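Local coordinates for putative alpha-L-fucosidase (Bacteroides thetaiotaomicron, PDB 4H41), which is a putative alpha-L-fucosidase with a TIM-barrel fold, probably hydrolysing fucose-containing host glycans in a gut bacterium, at residues 68-79 with 114-124. Residues are numbered along the deposited sequence; the frame is centred on the assembly and turned at random.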
# COMPACT_ATOMS: atom_id res chain seq x y z
N ILE B 68 4.68 -22.02 16.61
CA ILE B 68 5.34 -22.29 15.35
C ILE B 68 6.57 -23.16 15.70
O ILE B 68 7.30 -22.86 16.64
CB ILE B 68 5.66 -21.01 14.56
CG1 ILE B 68 4.35 -20.49 13.86
CG2 ILE B 68 6.79 -21.24 13.53
CD1 ILE B 68 4.40 -19.13 13.35
N ASP B 69 6.75 -24.26 14.98
CA ASP B 69 7.87 -25.17 15.21
C ASP B 69 8.74 -25.35 13.97
O ASP B 69 9.71 -26.12 14.02
CB ASP B 69 7.35 -26.53 15.72
CG ASP B 69 6.42 -27.32 14.80
OD1 ASP B 69 6.59 -27.26 13.56
OD2 ASP B 69 5.57 -28.05 15.32
N THR B 70 8.34 -24.77 12.84
CA THR B 70 9.00 -24.94 11.55
C THR B 70 9.10 -23.61 10.83
O THR B 70 8.12 -22.89 10.76
CB THR B 70 8.19 -25.93 10.70
OG1 THR B 70 8.15 -27.20 11.35
CG2 THR B 70 8.78 -26.14 9.32
N VAL B 71 10.29 -23.28 10.32
CA VAL B 71 10.49 -22.06 9.53
C VAL B 71 11.11 -22.46 8.20
O VAL B 71 12.01 -23.33 8.15
CB VAL B 71 11.30 -20.99 10.27
CG1 VAL B 71 10.53 -20.47 11.47
CG2 VAL B 71 12.68 -21.53 10.70
N ILE B 72 10.59 -21.88 7.12
CA ILE B 72 10.99 -22.26 5.77
C ILE B 72 11.50 -21.06 5.02
O ILE B 72 10.68 -20.18 4.65
CB ILE B 72 9.81 -22.89 5.01
CG1 ILE B 72 9.16 -24.08 5.78
CG2 ILE B 72 10.28 -23.28 3.60
CD1 ILE B 72 7.75 -23.82 6.22
N MSE B 73 12.80 -21.03 4.70
CA MSE B 73 13.35 -19.90 3.92
C MSE B 73 12.94 -20.13 2.51
O MSE B 73 13.29 -21.15 1.94
CB MSE B 73 14.87 -19.83 4.08
CG MSE B 73 15.41 -18.48 3.62
SE MSE B 73 17.35 -18.49 3.65
CE MSE B 73 17.57 -19.80 2.36
N ILE B 74 12.09 -19.28 1.98
CA ILE B 74 11.35 -19.61 0.75
C ILE B 74 12.21 -19.85 -0.50
O ILE B 74 11.90 -20.78 -1.23
CB ILE B 74 10.21 -18.57 0.50
CG1 ILE B 74 9.16 -19.13 -0.46
CG2 ILE B 74 10.75 -17.24 0.05
CD1 ILE B 74 7.83 -18.34 -0.47
N ARG B 75 13.29 -19.10 -0.73
CA ARG B 75 14.17 -19.36 -1.86
C ARG B 75 15.54 -18.79 -1.58
O ARG B 75 15.71 -17.58 -1.31
CB ARG B 75 13.61 -18.88 -3.20
CG ARG B 75 13.30 -17.40 -3.30
CD ARG B 75 12.44 -17.10 -4.51
NE ARG B 75 11.10 -17.69 -4.44
CZ ARG B 75 10.03 -17.15 -3.86
NH1 ARG B 75 10.11 -15.96 -3.25
NH2 ARG B 75 8.87 -17.79 -3.86
N SER B 76 16.54 -19.68 -1.57
CA SER B 76 17.90 -19.33 -1.21
C SER B 76 18.53 -18.29 -2.14
O SER B 76 19.50 -17.63 -1.75
CB SER B 76 18.76 -20.58 -1.13
OG SER B 76 18.73 -21.34 -2.33
N GLY B 77 17.96 -18.13 -3.31
CA GLY B 77 18.23 -17.01 -4.17
C GLY B 77 17.13 -16.82 -5.18
O GLY B 77 16.29 -17.70 -5.40
N TYR B 78 17.11 -15.65 -5.76
CA TYR B 78 16.17 -15.31 -6.81
C TYR B 78 16.91 -14.48 -7.84
O TYR B 78 17.32 -13.35 -7.54
CB TYR B 78 14.94 -14.60 -6.25
CG TYR B 78 13.99 -14.19 -7.35
CD1 TYR B 78 13.55 -15.11 -8.31
CD2 TYR B 78 13.60 -12.86 -7.49
CE1 TYR B 78 12.72 -14.72 -9.35
CE2 TYR B 78 12.77 -12.46 -8.53
CZ TYR B 78 12.33 -13.39 -9.46
OH TYR B 78 11.57 -13.03 -10.54
N ARG B 79 17.14 -15.06 -9.03
CA ARG B 79 17.91 -14.42 -10.09
C ARG B 79 19.29 -14.01 -9.51
O ARG B 79 19.98 -14.90 -9.01
CB ARG B 79 17.14 -13.25 -10.72
CG ARG B 79 15.85 -13.70 -11.41
CD ARG B 79 15.14 -12.55 -12.09
NE ARG B 79 13.81 -12.91 -12.56
CZ ARG B 79 13.49 -13.43 -13.75
NH1 ARG B 79 14.44 -13.69 -14.64
NH2 ARG B 79 12.23 -13.72 -14.04
N MSE B 114 13.32 -24.91 16.72
CA MSE B 114 12.51 -25.05 15.52
C MSE B 114 13.29 -25.81 14.45
O MSE B 114 14.52 -25.84 14.49
CB MSE B 114 12.08 -23.67 15.01
CG MSE B 114 11.06 -22.95 15.94
SE MSE B 114 10.86 -21.23 15.27
CE MSE B 114 9.89 -20.43 16.70
N LYS B 115 12.59 -26.42 13.50
CA LYS B 115 13.17 -27.05 12.32
C LYS B 115 13.24 -26.03 11.20
O LYS B 115 12.26 -25.32 10.95
CB LYS B 115 12.37 -28.26 11.85
CG LYS B 115 12.65 -29.49 12.68
CD LYS B 115 12.09 -30.73 12.00
CE LYS B 115 12.28 -32.05 12.72
NZ LYS B 115 12.41 -31.97 14.21
N PHE B 116 14.41 -25.89 10.58
CA PHE B 116 14.62 -24.99 9.47
C PHE B 116 14.57 -25.80 8.17
O PHE B 116 15.26 -26.82 8.07
CB PHE B 116 15.97 -24.26 9.61
CG PHE B 116 16.37 -23.45 8.40
CD1 PHE B 116 17.17 -23.99 7.41
CD2 PHE B 116 15.97 -22.13 8.27
CE1 PHE B 116 17.61 -23.22 6.34
CE2 PHE B 116 16.36 -21.37 7.17
CZ PHE B 116 17.22 -21.90 6.24
N TYR B 117 13.78 -25.33 7.20
CA TYR B 117 13.71 -25.89 5.85
C TYR B 117 14.40 -24.91 4.88
O TYR B 117 14.07 -23.74 4.87
CB TYR B 117 12.28 -26.14 5.38
CG TYR B 117 11.65 -27.39 5.90
CD1 TYR B 117 11.44 -27.58 7.26
CD2 TYR B 117 11.16 -28.36 5.03
CE1 TYR B 117 10.81 -28.72 7.75
CE2 TYR B 117 10.53 -29.51 5.50
CZ TYR B 117 10.32 -29.66 6.86
OH TYR B 117 9.68 -30.77 7.33
N PHE B 118 15.27 -25.44 4.02
CA PHE B 118 16.03 -24.68 3.04
C PHE B 118 15.30 -24.63 1.71
O PHE B 118 15.09 -25.66 1.10
CB PHE B 118 17.41 -25.34 2.87
CG PHE B 118 18.30 -24.58 1.92
CD1 PHE B 118 19.08 -23.52 2.38
CD2 PHE B 118 18.32 -24.88 0.57
CE1 PHE B 118 19.90 -22.82 1.50
CE2 PHE B 118 19.17 -24.20 -0.31
CZ PHE B 118 19.96 -23.18 0.17
N GLY B 119 14.92 -23.45 1.26
CA GLY B 119 14.28 -23.27 -0.03
C GLY B 119 15.29 -23.30 -1.16
O GLY B 119 16.32 -22.59 -1.12
N LEU B 120 14.98 -24.02 -2.23
CA LEU B 120 15.89 -24.11 -3.36
C LEU B 120 15.98 -22.79 -4.12
O LEU B 120 15.13 -21.91 -4.01
CB LEU B 120 15.48 -25.27 -4.30
CG LEU B 120 15.54 -26.67 -3.69
CD1 LEU B 120 15.33 -27.73 -4.74
CD2 LEU B 120 16.89 -26.90 -2.96
N TYR B 121 17.05 -22.68 -4.91
CA TYR B 121 17.34 -21.50 -5.68
C TYR B 121 16.35 -21.35 -6.85
O TYR B 121 16.01 -22.34 -7.50
CB TYR B 121 18.79 -21.57 -6.19
CG TYR B 121 19.18 -20.46 -7.13
CD1 TYR B 121 19.29 -19.15 -6.68
CD2 TYR B 121 19.39 -20.70 -8.48
CE1 TYR B 121 19.62 -18.10 -7.55
CE2 TYR B 121 19.71 -19.67 -9.36
CZ TYR B 121 19.80 -18.37 -8.90
OH TYR B 121 20.07 -17.40 -9.82
N ASP B 122 15.95 -20.12 -7.12
CA ASP B 122 15.05 -19.76 -8.22
C ASP B 122 15.82 -18.88 -9.20
O ASP B 122 16.09 -17.70 -8.91
CB ASP B 122 13.81 -19.06 -7.66
CG ASP B 122 12.74 -18.70 -8.69
OD1 ASP B 122 13.02 -18.81 -9.91
OD2 ASP B 122 11.67 -18.23 -8.28
N SER B 123 16.20 -19.43 -10.35
CA SER B 123 17.02 -18.68 -11.32
C SER B 123 16.28 -17.65 -12.15
O SER B 123 16.94 -16.85 -12.81
CB SER B 123 17.72 -19.62 -12.30
OG SER B 123 16.84 -20.10 -13.30
N GLY B 124 14.96 -17.74 -12.22
CA GLY B 124 14.14 -16.89 -13.07
C GLY B 124 13.87 -17.50 -14.44
O GLY B 124 12.94 -17.07 -15.12
O HOH W 1 10.32 -19.73 -6.27
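Tyr121 reaches across to the 68-79 segment and donates a hydrogen bond from OH to Arg79 O, 2.6 Å, the acceptor sitting at the edge of the Tyr121 ring, in its plane. Swinging CG anti to the backbone N (chi1 174°) also lays the CD1 edge of Tyr121 against the CA of Gly77, where a CB would collide. Over the centre of one face of the Arg79 guanidinium sits Gly124 CA, 3.5 Å above the plane, while Arg79 NE gives an in-plane bond to Tyr78 OH and NH1 pairs with Asp128. Cut back to an alanine, Arg79 would probably leave Asp128 without its charged mate, Tyr78 OH without the NE donor and Gly124 CA uncovered. Asp122 runs alongside Tyr78, its carboxylate turned 61° from the ring; its OD2, also held by Trp127 and His44, lies 3.9 Å from Arg75 NE, a long salt bridge without a direct N-H, and a water spans the two atoms. Arg75 NH1 is bonded to Ile42 O.

Strands 70-73 and 115-119 are neighbours in the eight-stranded parallel TIM barrel, and the Tyr78 end follows their C-terminal ends, where active sites of such barrels lie. Val71 N meets Lys115 O, and Val71 O takes Tyr117 N at 2.8 Å. Toward helix 101-111, Met73 CB touches Phe116 CE2 at 3.8 Å, its selenomethionine methyl meeting Phe118 CE1. On the barrel's inner side, Thr70 CG2 touches Tyr117 CE1 at 3.6 Å, and Ile72 lies beside Tyr117 CB, pointing the same way. At the end of strand 115-119, Gly119 O is gripped twice by Ser76, through N and through OG at 3.0 Å, the hydroxyl lying in the carbonyl plane.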